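Long-range contacts in cellulose binding domain-containing protein (Clostridium clariflavum, PDB 4B96), which probably binds cellulose through this calcium-carrying family 3b carbohydrate-binding module, the C-terminal part of a membrane-associated protein of the biomass-sensing system: residues A[39-44]-A[85-90]; A[5-10]-A[136-141]; A[19-24]-A[113-118]. One frame throughout, in Å; residues are numbered along the deposited sequence.

Contact 1: residues A[39-44]-A[85-90]; sequences NVKVRY and YLEVTF
Two neighbouring antiparallel strands, with Val42 facing Val88 and Tyr44 facing Leu86, meet here inside one sheet. The axes of the two short segments come within 4.6 Å of each other, the N-to-C directions 155° apart. Both facing pairs are of the hydrogen-bonded kind: Val88 N reaches Val42 O at 2.8 Å, with the N-H pointing nearly straight at the oxygen (168°), and Tyr44 N and Leu86 N each donate to the other residue's carbonyl. Between them Arg43 and Glu87 form a non-hydrogen-bonded pair, and on that face the charged side chains do the joining. Arg43 presents NE and NH2 together, side-on, to the single oxygen Glu87 OE1, at 2.8 Å from NE and 2.9 Å from NH2, carboxylate and guanidinium nearly coplanar. Tyr85 stacks over one face of that guanidinium, planes 15° apart, with an off-centre cation-pi contact. The Arg43 chain runs extended from CG to NE, which lays CD over the ring, 3.8 Å from the Tyr85 centroid. Salt bridge and stack together fix the rotation of the arginine's end, and Tyr139 of strand 136-140 adds a further cation-pi contact. In the beta-sandwich of this CBM3 module, the other face of the sheet turns to the core: Val42, Tyr44, Leu86 and Val88 lie there, Phe25 packing on Val42, and Trp23 on Tyr44 and Leu86. A water bridges Lys41 NZ and Glu87 OE2, while the lysine's salt bridge is to Asp142. Farther along, another water accepts from Phe90 N and lies 2.7 Å from Val40 O, which also meets the Phe90 ring edge.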
loop_
_atom_site.group_PDB
_atom_site.type_symbol
_atom_site.label_atom_id
_atom_site.label_comp_id
_atom_site.label_asym_id
_atom_site.label_seq_id
_atom_site.Cartn_x
_atom_site.Cartn_y
_atom_site.Cartn_z
ATOM N N ASN A 39 9.479 10.447 -13.698
ATOM C CA ASN A 39 9.878 9.189 -13.086
ATOM C C ASN A 39 8.727 8.432 -12.444
ATOM O O ASN A 39 8.964 7.471 -11.708
ATOM C CB ASN A 39 10.932 9.450 -12.029
ATOM C CG ASN A 39 12.189 10.033 -12.603
ATOM O OD1 ASN A 39 12.593 9.706 -13.718
ATOM N ND2 ASN A 39 12.817 10.908 -11.841
ATOM N N VAL A 40 7.492 8.844 -12.737
ATOM C CA VAL A 40 6.336 8.317 -12.052
ATOM C C VAL A 40 5.441 7.526 -12.966
ATOM O O VAL A 40 5.121 7.963 -14.054
ATOM C CB VAL A 40 5.524 9.472 -11.416
ATOM C CG1 VAL A 40 4.160 9.013 -10.913
ATOM C CG2 VAL A 40 6.354 10.103 -10.284
ATOM N N LYS A 41 5.047 6.330 -12.534
ATOM C CA LYS A 41 4.037 5.540 -13.251
ATOM C C LYS A 41 2.840 5.314 -12.330
ATOM O O LYS A 41 3.004 5.064 -11.098
ATOM C CB LYS A 41 4.645 4.146 -13.545
ATOM C CG LYS A 41 5.713 4.176 -14.573
ATOM C CD LYS A 41 6.461 2.855 -14.669
ATOM C CE LYS A 41 7.703 3.065 -15.599
ATOM N NZ LYS A 41 8.356 1.775 -16.033
ATOM N N VAL A 42 1.643 5.303 -12.900
ATOM C CA VAL A 42 0.455 5.023 -12.114
ATOM C C VAL A 42 -0.283 3.885 -12.813
ATOM O O VAL A 42 -0.399 3.909 -14.062
ATOM C CB VAL A 42 -0.446 6.280 -12.036
ATOM C CG1 VAL A 42 -1.719 6.047 -11.185
ATOM C CG2 VAL A 42 0.343 7.461 -11.446
ATOM N N ARG A 43 -0.776 2.892 -12.035
ATOM C CA ARG A 43 -1.455 1.751 -12.655
ATOM C C ARG A 43 -2.879 1.592 -12.202
ATOM O O ARG A 43 -3.141 1.674 -11.008
ATOM C CB ARG A 43 -0.711 0.441 -12.364
ATOM C CG ARG A 43 0.649 0.399 -13.108
ATOM C CD ARG A 43 1.422 -0.868 -12.755
ATOM N NE ARG A 43 2.736 -0.722 -13.384
ATOM C CZ ARG A 43 3.747 -1.574 -13.255
ATOM N NH1 ARG A 43 3.624 -2.645 -12.504
ATOM N NH2 ARG A 43 4.895 -1.335 -13.875
ATOM N N TYR A 44 -3.772 1.331 -13.162
ATOM C CA TYR A 44 -5.171 0.998 -12.909
ATOM C C TYR A 44 -5.343 -0.455 -13.368
ATOM O O TYR A 44 -5.150 -0.780 -14.550
ATOM C CB TYR A 44 -6.077 1.927 -13.709
ATOM C CG TYR A 44 -7.562 1.706 -13.383
ATOM C CD1 TYR A 44 -8.269 0.624 -13.947
ATOM C CD2 TYR A 44 -8.237 2.555 -12.479
ATOM C CE1 TYR A 44 -9.626 0.409 -13.608
ATOM C CE2 TYR A 44 -9.594 2.362 -12.122
ATOM C CZ TYR A 44 -10.285 1.296 -12.705
ATOM O OH TYR A 44 -11.594 1.040 -12.368
ATOM N N TYR A 85 -3.217 -4.125 -16.684
ATOM C CA TYR A 85 -3.261 -2.787 -16.106
ATOM C C TYR A 85 -3.049 -1.761 -17.187
ATOM O O TYR A 85 -2.345 -1.979 -18.151
ATOM C CB TYR A 85 -2.228 -2.581 -14.973
ATOM C CG TYR A 85 -0.778 -2.932 -15.325
ATOM C CD1 TYR A 85 0.080 -1.967 -15.884
ATOM C CD2 TYR A 85 -0.280 -4.204 -15.085
ATOM C CE1 TYR A 85 1.420 -2.243 -16.197
ATOM C CE2 TYR A 85 1.075 -4.516 -15.399
ATOM C CZ TYR A 85 1.908 -3.507 -15.945
ATOM O OH TYR A 85 3.212 -3.782 -16.238
ATOM N N LEU A 86 -3.680 -0.616 -17.003
ATOM C CA LEU A 86 -3.318 0.578 -17.739
ATOM C C LEU A 86 -2.193 1.227 -16.932
ATOM O O LEU A 86 -2.306 1.390 -15.709
ATOM C CB LEU A 86 -4.485 1.559 -17.765
ATOM C CG LEU A 86 -4.177 3.009 -18.196
ATOM C CD1 LEU A 86 -3.912 3.060 -19.676
ATOM C CD2 LEU A 86 -5.358 3.935 -17.841
ATOM N N GLU A 87 -1.109 1.579 -17.619
ATOM C CA GLU A 87 -0.082 2.370 -17.006
ATOM C C GLU A 87 -0.025 3.791 -17.579
ATOM O O GLU A 87 0.201 3.999 -18.815
ATOM C CB GLU A 87 1.260 1.703 -17.254
ATOM C CG GLU A 87 2.372 2.447 -16.498
ATOM C CD GLU A 87 3.618 1.600 -16.448
ATOM O OE1 GLU A 87 3.769 0.762 -15.492
ATOM O OE2 GLU A 87 4.447 1.761 -17.387
ATOM N N VAL A 88 -0.207 4.759 -16.701
ATOM C CA VAL A 88 -0.142 6.180 -17.065
ATOM C C VAL A 88 1.261 6.724 -16.722
ATOM O O VAL A 88 1.738 6.525 -15.608
ATOM C CB VAL A 88 -1.203 6.991 -16.304
ATOM C CG1 VAL A 88 -1.102 8.504 -16.660
ATOM C CG2 VAL A 88 -2.650 6.463 -16.681
ATOM N N THR A 89 1.892 7.401 -17.682
ATOM C CA THR A 89 3.196 7.987 -17.483
ATOM C C THR A 89 3.121 9.428 -18.010
ATOM O O THR A 89 2.101 9.820 -18.593
ATOM C CB THR A 89 4.287 7.218 -18.264
ATOM O OG1 THR A 89 3.879 7.081 -19.635
ATOM C CG2 THR A 89 4.532 5.799 -17.653
ATOM N N PHE A 90 4.179 10.205 -17.759
ATOM C CA PHE A 90 4.201 11.648 -18.036
ATOM C C PHE A 90 5.453 11.994 -18.740
ATOM O O PHE A 90 6.525 11.609 -18.271
ATOM C CB PHE A 90 4.177 12.412 -16.709
ATOM C CG PHE A 90 2.982 12.074 -15.910
ATOM C CD1 PHE A 90 3.001 10.961 -15.036
ATOM C CD2 PHE A 90 1.809 12.798 -16.081
ATOM C CE1 PHE A 90 1.857 10.586 -14.294
ATOM C CE2 PHE A 90 0.644 12.433 -15.346
ATOM C CZ PHE A 90 0.689 11.338 -14.424
HETATM O O HOH W 1 6.353 9.042 -16.196
HETATM O O HOH W 2 6.520 -0.051 -17.298
#

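Contact 2: residues A[5-10]-A[136-141]; sequences LKLKHY and MTVYIS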
loop_
_atom_site.group_PDB
_atom_site.type_symbol
_atom_site.label_atom_id
_atom_site.label_comp_id
_atom_site.label_asym_id
_atom_site.label_seq_id
_atom_site.Cartn_x
_atom_site.Cartn_y
_atom_site.Cartn_z
ATOM N N LEU A 5 4.165 10.935 -1.138
ATOM C CA LEU A 5 3.009 11.075 -2.017
ATOM C C LEU A 5 1.862 10.168 -1.623
ATOM O O LEU A 5 2.074 9.110 -0.992
ATOM C CB LEU A 5 3.379 10.871 -3.504
ATOM C CG LEU A 5 3.569 9.565 -4.229
ATOM C CD1 LEU A 5 2.250 8.713 -4.423
ATOM C CD2 LEU A 5 4.110 9.943 -5.619
ATOM N N LYS A 6 0.650 10.590 -1.987
ATOM C CA LYS A 6 -0.559 9.753 -1.750
ATOM C C LYS A 6 -1.402 9.869 -3.002
ATOM O O LYS A 6 -1.246 10.821 -3.763
ATOM C CB LYS A 6 -1.374 10.262 -0.558
ATOM C CG LYS A 6 -0.534 10.320 0.747
ATOM C CD LYS A 6 -1.465 10.651 1.927
ATOM C CE LYS A 6 -0.717 10.596 3.259
ATOM N NZ LYS A 6 -1.603 11.127 4.333
ATOM N N LEU A 7 -2.291 8.907 -3.241
ATOM C CA LEU A 7 -3.112 8.964 -4.443
ATOM C C LEU A 7 -4.606 8.942 -4.054
ATOM O O LEU A 7 -5.025 8.144 -3.187
ATOM C CB LEU A 7 -2.805 7.730 -5.319
ATOM C CG LEU A 7 -3.706 7.619 -6.561
ATOM C CD1 LEU A 7 -2.989 6.996 -7.739
ATOM C CD2 LEU A 7 -4.949 6.754 -6.289
ATOM N N LYS A 8 -5.417 9.750 -4.737
ATOM C CA LYS A 8 -6.876 9.664 -4.597
ATOM C C LYS A 8 -7.456 9.348 -5.964
ATOM O O LYS A 8 -6.826 9.624 -6.968
ATOM C CB LYS A 8 -7.460 11.023 -4.154
ATOM C CG LYS A 8 -7.011 11.523 -2.780
ATOM C CD LYS A 8 -7.769 12.854 -2.443
ATOM C CE LYS A 8 -7.505 13.316 -1.034
ATOM N NZ LYS A 8 -8.297 14.558 -0.736
ATOM N N HIS A 9 -8.635 8.723 -6.000
ATOM C CA HIS A 9 -9.214 8.302 -7.264
ATOM C C HIS A 9 -10.693 8.586 -7.177
ATOM O O HIS A 9 -11.278 8.552 -6.063
ATOM C CB HIS A 9 -8.980 6.801 -7.437
ATOM C CG HIS A 9 -9.822 6.145 -8.492
ATOM N ND1 HIS A 9 -9.822 6.554 -9.820
ATOM C CD2 HIS A 9 -10.647 5.055 -8.430
ATOM C CE1 HIS A 9 -10.622 5.755 -10.522
ATOM N NE2 HIS A 9 -11.139 4.844 -9.702
ATOM N N TYR A 10 -11.304 8.855 -8.325
ATOM C CA TYR A 10 -12.742 8.928 -8.375
ATOM C C TYR A 10 -13.178 8.319 -9.660
ATOM O O TYR A 10 -12.629 8.583 -10.715
ATOM C CB TYR A 10 -13.267 10.396 -8.299
ATOM C CG TYR A 10 -14.784 10.404 -8.416
ATOM C CD1 TYR A 10 -15.558 9.584 -7.570
ATOM C CD2 TYR A 10 -15.448 11.165 -9.387
ATOM C CE1 TYR A 10 -16.926 9.531 -7.660
ATOM C CE2 TYR A 10 -16.848 11.141 -9.477
ATOM C CZ TYR A 10 -17.575 10.308 -8.620
ATOM O OH TYR A 10 -18.958 10.234 -8.687
ATOM N N MET A 136 -5.135 1.370 -6.598
ATOM C CA MET A 136 -4.318 1.788 -7.735
ATOM C C MET A 136 -2.899 1.964 -7.230
ATOM O O MET A 136 -2.727 2.341 -6.068
ATOM C CB MET A 136 -4.827 3.130 -8.343
ATOM C CG MET A 136 -6.158 2.912 -9.105
ATOM S SD MET A 136 -6.806 4.505 -9.655
ATOM C CE MET A 136 -5.567 5.104 -10.798
ATOM N N THR A 137 -1.889 1.697 -8.072
ATOM C CA THR A 137 -0.503 1.802 -7.586
ATOM C C THR A 137 0.296 2.967 -8.191
ATOM O O THR A 137 0.044 3.394 -9.315
ATOM C CB THR A 137 0.270 0.517 -7.838
ATOM O OG1 THR A 137 0.083 0.088 -9.188
ATOM C CG2 THR A 137 -0.281 -0.620 -6.879
ATOM N N VAL A 138 1.312 3.423 -7.454
ATOM C CA VAL A 138 2.198 4.473 -7.961
ATOM C C VAL A 138 3.628 3.983 -7.769
ATOM O O VAL A 138 3.963 3.393 -6.715
ATOM C CB VAL A 138 2.013 5.842 -7.182
ATOM C CG1 VAL A 138 2.851 6.923 -7.881
ATOM C CG2 VAL A 138 0.556 6.245 -7.171
ATOM N N TYR A 139 4.460 4.262 -8.760
ATOM C CA TYR A 139 5.864 3.917 -8.730
ATOM C C TYR A 139 6.695 5.153 -8.997
ATOM O O TYR A 139 6.371 5.959 -9.860
ATOM C CB TYR A 139 6.236 2.884 -9.819
ATOM C CG TYR A 139 5.354 1.675 -9.715
ATOM C CD1 TYR A 139 4.034 1.745 -10.170
ATOM C CD2 TYR A 139 5.810 0.484 -9.086
ATOM C CE1 TYR A 139 3.170 0.681 -10.027
ATOM C CE2 TYR A 139 4.956 -0.642 -8.961
ATOM C CZ TYR A 139 3.636 -0.524 -9.442
ATOM O OH TYR A 139 2.701 -1.547 -9.334
ATOM N N ILE A 140 7.802 5.253 -8.268
ATOM C CA ILE A 140 8.831 6.258 -8.598
ATOM C C ILE A 140 10.076 5.491 -8.958
ATOM O O ILE A 140 10.557 4.656 -8.165
ATOM C CB ILE A 140 9.137 7.153 -7.404
ATOM C CG1 ILE A 140 7.909 7.958 -7.027
ATOM C CG2 ILE A 140 10.361 8.075 -7.750
ATOM C CD1 ILE A 140 8.080 8.699 -5.673
ATOM N N SER A 141 10.548 5.709 -10.175
ATOM C CA SER A 141 11.617 4.909 -10.814
ATOM C C SER A 141 11.461 3.418 -10.546
ATOM O O SER A 141 12.413 2.739 -10.106
ATOM C CB SER A 141 12.999 5.397 -10.392
ATOM O OG SER A 141 13.136 6.771 -10.732
#
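The core of the CBM3 beta-sandwich is crossed here, between strand 5-9 of one sheet and strand 136-140 of the other. The axes of the two short segments stay 8.2 Å apart at their closest, too far for backbone pairing, and side chains bridge the gap. Leu5, Leu7 and His9 alternate toward the opposite strand and meet Met136, Val138 and Ile140, which alternate toward them. Val138 sits between two leucines: its CG2 lies 3.7 Å from Leu7 CD1, and its CG1 is 3.9 Å from Leu5 CD1, each leucine crossing the valine at a slant. CG2 meets Leu7 chiefly and CG1 both methyls of Leu5. At one end Leu5 CD2 and Ile140 CD1 approach tip to tip at 4.2 Å, and Tyr151 of the second subunit packs on Ile140. Near the other end Leu7 crosses Met136 at about a right angle, CD2 against the CB of the methionine. Phe25 of strand 20-29 touches both Leu7 and Met136, and Val42 of strand 40-47 packs on Leu7, so apolar groups from both sheets flank the middle of the row. His9 is the polar exception in this largely buried row; its ND1 is hydrogen-bonded to Asp24 O, which helps to fix the ring's orientation, while Trp133 meets the ring as well. In Met136, chi1 and the extended chi2 (174°) set the sulfur over the imidazole, and the bend at chi3 (63°) turns the methyl aside, giving a Met-aromatic contact: Met136 SD stands 3.8 Å from the His9 ring centroid, 21° off the ring normal.

Contact 3: residues A[19-24]-A[113-118]; sequences KAIRWD and TEFNQE. With CA (calcium ion), chain E.
Apolar packing between Ile21 and Phe115 forms the centre of this contact. Ile21 CD1 stands 3.7 Å from the Phe115 ring centroid and only 13° off the ring normal, a CH-pi contact over the face, while Ile21 CG1 comes to 3.5 Å from Phe115 CD2. The isoleucine crosses the aromatic side chain at about a right angle. Its chi1 of -76° sets CG1 opposite the carbonyl carbon, and the extended chi2 then carries CD1 on over the ring. Ile21 CG1 also touches the amide oxygen of Gln117, the two side chains sliding past each other in opposite directions; the amide nitrogen of Gln117 is held by Ser15 O and Gln13 O. Toward the surface, Lys19 and Glu114 meet through their aliphatic parts, CG to CG at 3.6 Å, with their charged ends too far apart for a salt bridge. A polar link between the segments is a water that donates to both Lys19 O and Thr113 O, each at 2.7 Å, bridging two backbone carbonyls. Within segment 113-118, Asn116 OD1 accepts from Glu118 N at 3.1 Å, an Asx turn whose donor lies above the carbonyl plane. The calcium ion is bound by Asn116 O at 2.2 Å and by three waters, one of which also accepts from Asn116 N. Lys47 O, Asp119 OD1 and Asp120 OD1 supply the remaining ligands, and Asp120 also packs on Ile21, so the start of strand 20-29 adjoins the calcium-binding site of this CBM3 module.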
loop_
_atom_site.group_PDB
_atom_site.type_symbol
_atom_site.label_atom_id
_atom_site.label_comp_id
_atom_site.label_asym_id
_atom_site.label_seq_id
_atom_site.Cartn_x
_atom_site.Cartn_y
_atom_site.Cartn_z
ATOM N N LYS A 19 -19.283 1.680 -21.026
ATOM C CA LYS A 19 -18.442 1.807 -22.219
ATOM C C LYS A 19 -17.092 2.434 -21.919
ATOM O O LYS A 19 -16.146 2.294 -22.712
ATOM C CB LYS A 19 -19.161 2.571 -23.311
ATOM C CG LYS A 19 -20.277 1.717 -23.878
ATOM C CD LYS A 19 -20.974 2.352 -25.080
ATOM C CE LYS A 19 -22.182 1.535 -25.510
ATOM N NZ LYS A 19 -22.666 2.102 -26.813
ATOM N N ALA A 20 -16.975 3.093 -20.769
ATOM C CA ALA A 20 -15.731 3.733 -20.429
ATOM C C ALA A 20 -15.346 3.349 -19.008
ATOM O O ALA A 20 -16.206 3.231 -18.113
ATOM C CB ALA A 20 -15.835 5.268 -20.593
ATOM N N ILE A 21 -14.051 3.150 -18.783
ATOM C CA ILE A 21 -13.549 3.018 -17.450
ATOM C C ILE A 21 -12.853 4.346 -17.110
ATOM O O ILE A 21 -12.045 4.834 -17.912
ATOM C CB ILE A 21 -12.548 1.836 -17.362
ATOM C CG1 ILE A 21 -13.347 0.509 -17.376
ATOM C CG2 ILE A 21 -11.698 1.951 -16.029
ATOM C CD1 ILE A 21 -12.405 -0.749 -17.477
ATOM N N ARG A 22 -13.191 4.967 -15.975
ATOM C CA ARG A 22 -12.524 6.239 -15.618
ATOM C C ARG A 22 -11.425 5.991 -14.622
ATOM O O ARG A 22 -11.677 5.471 -13.518
ATOM C CB ARG A 22 -13.540 7.254 -15.085
ATOM C CG ARG A 22 -14.548 7.601 -16.181
ATOM C CD ARG A 22 -13.884 8.544 -17.253
ATOM N NE ARG A 22 -13.411 9.815 -16.692
ATOM C CZ ARG A 22 -14.182 10.875 -16.531
ATOM N NH1 ARG A 22 -15.459 10.822 -16.897
ATOM N NH2 ARG A 22 -13.689 11.984 -15.975
ATOM N N TRP A 23 -10.196 6.283 -15.015
ATOM C CA TRP A 23 -9.076 6.041 -14.105
ATOM C C TRP A 23 -8.674 7.290 -13.298
ATOM O O TRP A 23 -7.618 7.296 -12.646
ATOM C CB TRP A 23 -7.909 5.489 -14.897
ATOM C CG TRP A 23 -7.653 6.235 -16.242
ATOM C CD1 TRP A 23 -8.077 5.858 -17.523
ATOM C CD2 TRP A 23 -6.937 7.462 -16.397
ATOM N NE1 TRP A 23 -7.613 6.783 -18.450
ATOM C CE2 TRP A 23 -6.938 7.785 -17.778
ATOM C CE3 TRP A 23 -6.288 8.328 -15.492
ATOM C CZ2 TRP A 23 -6.313 8.940 -18.270
ATOM C CZ3 TRP A 23 -5.662 9.467 -15.972
ATOM C CH2 TRP A 23 -5.680 9.768 -17.369
ATOM N N ASP A 24 -9.488 8.350 -13.351
ATOM C CA ASP A 24 -9.093 9.670 -12.783
ATOM C C ASP A 24 -8.409 9.595 -11.418
ATOM O O ASP A 24 -8.962 8.985 -10.443
ATOM C CB ASP A 24 -10.310 10.526 -12.498
ATOM C CG ASP A 24 -11.124 10.829 -13.763
ATOM O OD1 ASP A 24 -10.900 10.159 -14.815
ATOM O OD2 ASP A 24 -11.980 11.727 -13.661
ATOM N N THR A 113 -17.787 -1.447 -27.373
ATOM C CA THR A 113 -18.578 -2.385 -26.584
ATOM C C THR A 113 -18.228 -2.184 -25.086
ATOM O O THR A 113 -17.228 -1.548 -24.750
ATOM C CB THR A 113 -18.423 -3.845 -27.072
ATOM O OG1 THR A 113 -17.052 -4.278 -26.968
ATOM C CG2 THR A 113 -18.955 -3.962 -28.522
ATOM N N GLU A 114 -19.096 -2.674 -24.204
ATOM C CA GLU A 114 -19.015 -2.371 -22.770
ATOM C C GLU A 114 -18.021 -3.241 -22.011
ATOM O O GLU A 114 -17.895 -4.452 -22.272
ATOM C CB GLU A 114 -20.393 -2.570 -22.116
ATOM C CG GLU A 114 -21.380 -1.418 -22.399
ATOM C CD GLU A 114 -22.765 -1.646 -21.738
ATOM O OE1 GLU A 114 -23.176 -2.827 -21.556
ATOM O OE2 GLU A 114 -23.414 -0.644 -21.403
ATOM N N PHE A 115 -17.346 -2.616 -21.048
ATOM C CA PHE A 115 -16.613 -3.368 -20.028
ATOM C C PHE A 115 -17.588 -3.897 -18.957
ATOM O O PHE A 115 -18.677 -3.336 -18.771
ATOM C CB PHE A 115 -15.641 -2.451 -19.280
ATOM C CG PHE A 115 -14.581 -1.874 -20.134
ATOM C CD1 PHE A 115 -13.495 -2.645 -20.538
ATOM C CD2 PHE A 115 -14.617 -0.519 -20.487
ATOM C CE1 PHE A 115 -12.449 -2.083 -21.323
ATOM C CE2 PHE A 115 -13.599 0.054 -21.272
ATOM C CZ PHE A 115 -12.495 -0.722 -21.701
ATOM N N ASN A 116 -17.156 -4.944 -18.235
ATOM C CA ASN A 116 -17.777 -5.353 -16.992
ATOM C C ASN A 116 -16.767 -5.028 -15.906
ATOM O O ASN A 116 -15.705 -5.679 -15.813
ATOM C CB ASN A 116 -18.050 -6.874 -17.026
ATOM C CG ASN A 116 -18.503 -7.424 -15.651
ATOM O OD1 ASN A 116 -18.853 -6.662 -14.740
ATOM N ND2 ASN A 116 -18.476 -8.748 -15.498
ATOM N N GLN A 117 -17.044 -4.014 -15.101
ATOM C CA GLN A 117 -16.089 -3.523 -14.164
ATOM C C GLN A 117 -16.064 -4.327 -12.874
ATOM O O GLN A 117 -15.194 -4.102 -12.015
ATOM C CB GLN A 117 -16.451 -2.096 -13.794
ATOM C CG GLN A 117 -16.508 -1.163 -14.996
ATOM C CD GLN A 117 -16.477 0.321 -14.559
ATOM O OE1 GLN A 117 -15.416 0.840 -14.302
ATOM N NE2 GLN A 117 -17.635 0.958 -14.470
ATOM N N GLU A 118 -17.017 -5.226 -12.740
ATOM C CA GLU A 118 -17.213 -5.906 -11.447
ATOM C C GLU A 118 -15.994 -6.683 -10.953
ATOM O O GLU A 118 -15.798 -6.826 -9.756
ATOM C CB GLU A 118 -18.419 -6.832 -11.481
ATOM C CG GLU A 118 -18.814 -7.287 -10.050
ATOM C CD GLU A 118 -20.075 -8.152 -10.018
ATOM O OE1 GLU A 118 -20.343 -8.888 -11.019
ATOM O OE2 GLU A 118 -20.789 -8.082 -8.975
HETATM CA CA CA E . -13.651 -6.383 -16.361
HETATM O O HOH W 3 -15.792 0.721 -24.818
HETATM O O HOH W 4 -14.584 -6.239 -18.661
HETATM O O HOH W 5 -13.117 -4.230 -17.192
HETATM O O HOH W 6 -14.275 -8.814 -17.041
#

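In the fold
Contacts 1 and 3 both nest along the chain inside the loop closed by contact 2, whose segments lie near the two ends; contact 1 is nested in turn within contact 3. Strands 40-47 and 136-140 are neighbours in one sheet, joining contacts 1 and 2, whose centres are about 9 Å apart. Strands 5-9 and 20-29 adjoin in the other sheet and link contact 2 to contact 3, although these two centres are about 20 Å apart, on opposite sides of the chain's centre. Contact 1 works within a sheet and contact 2 across the core, and Tyr44 on Ile21 leads from contact 1 to the calcium-bearing end at contact 3, about 17 Å away between centres.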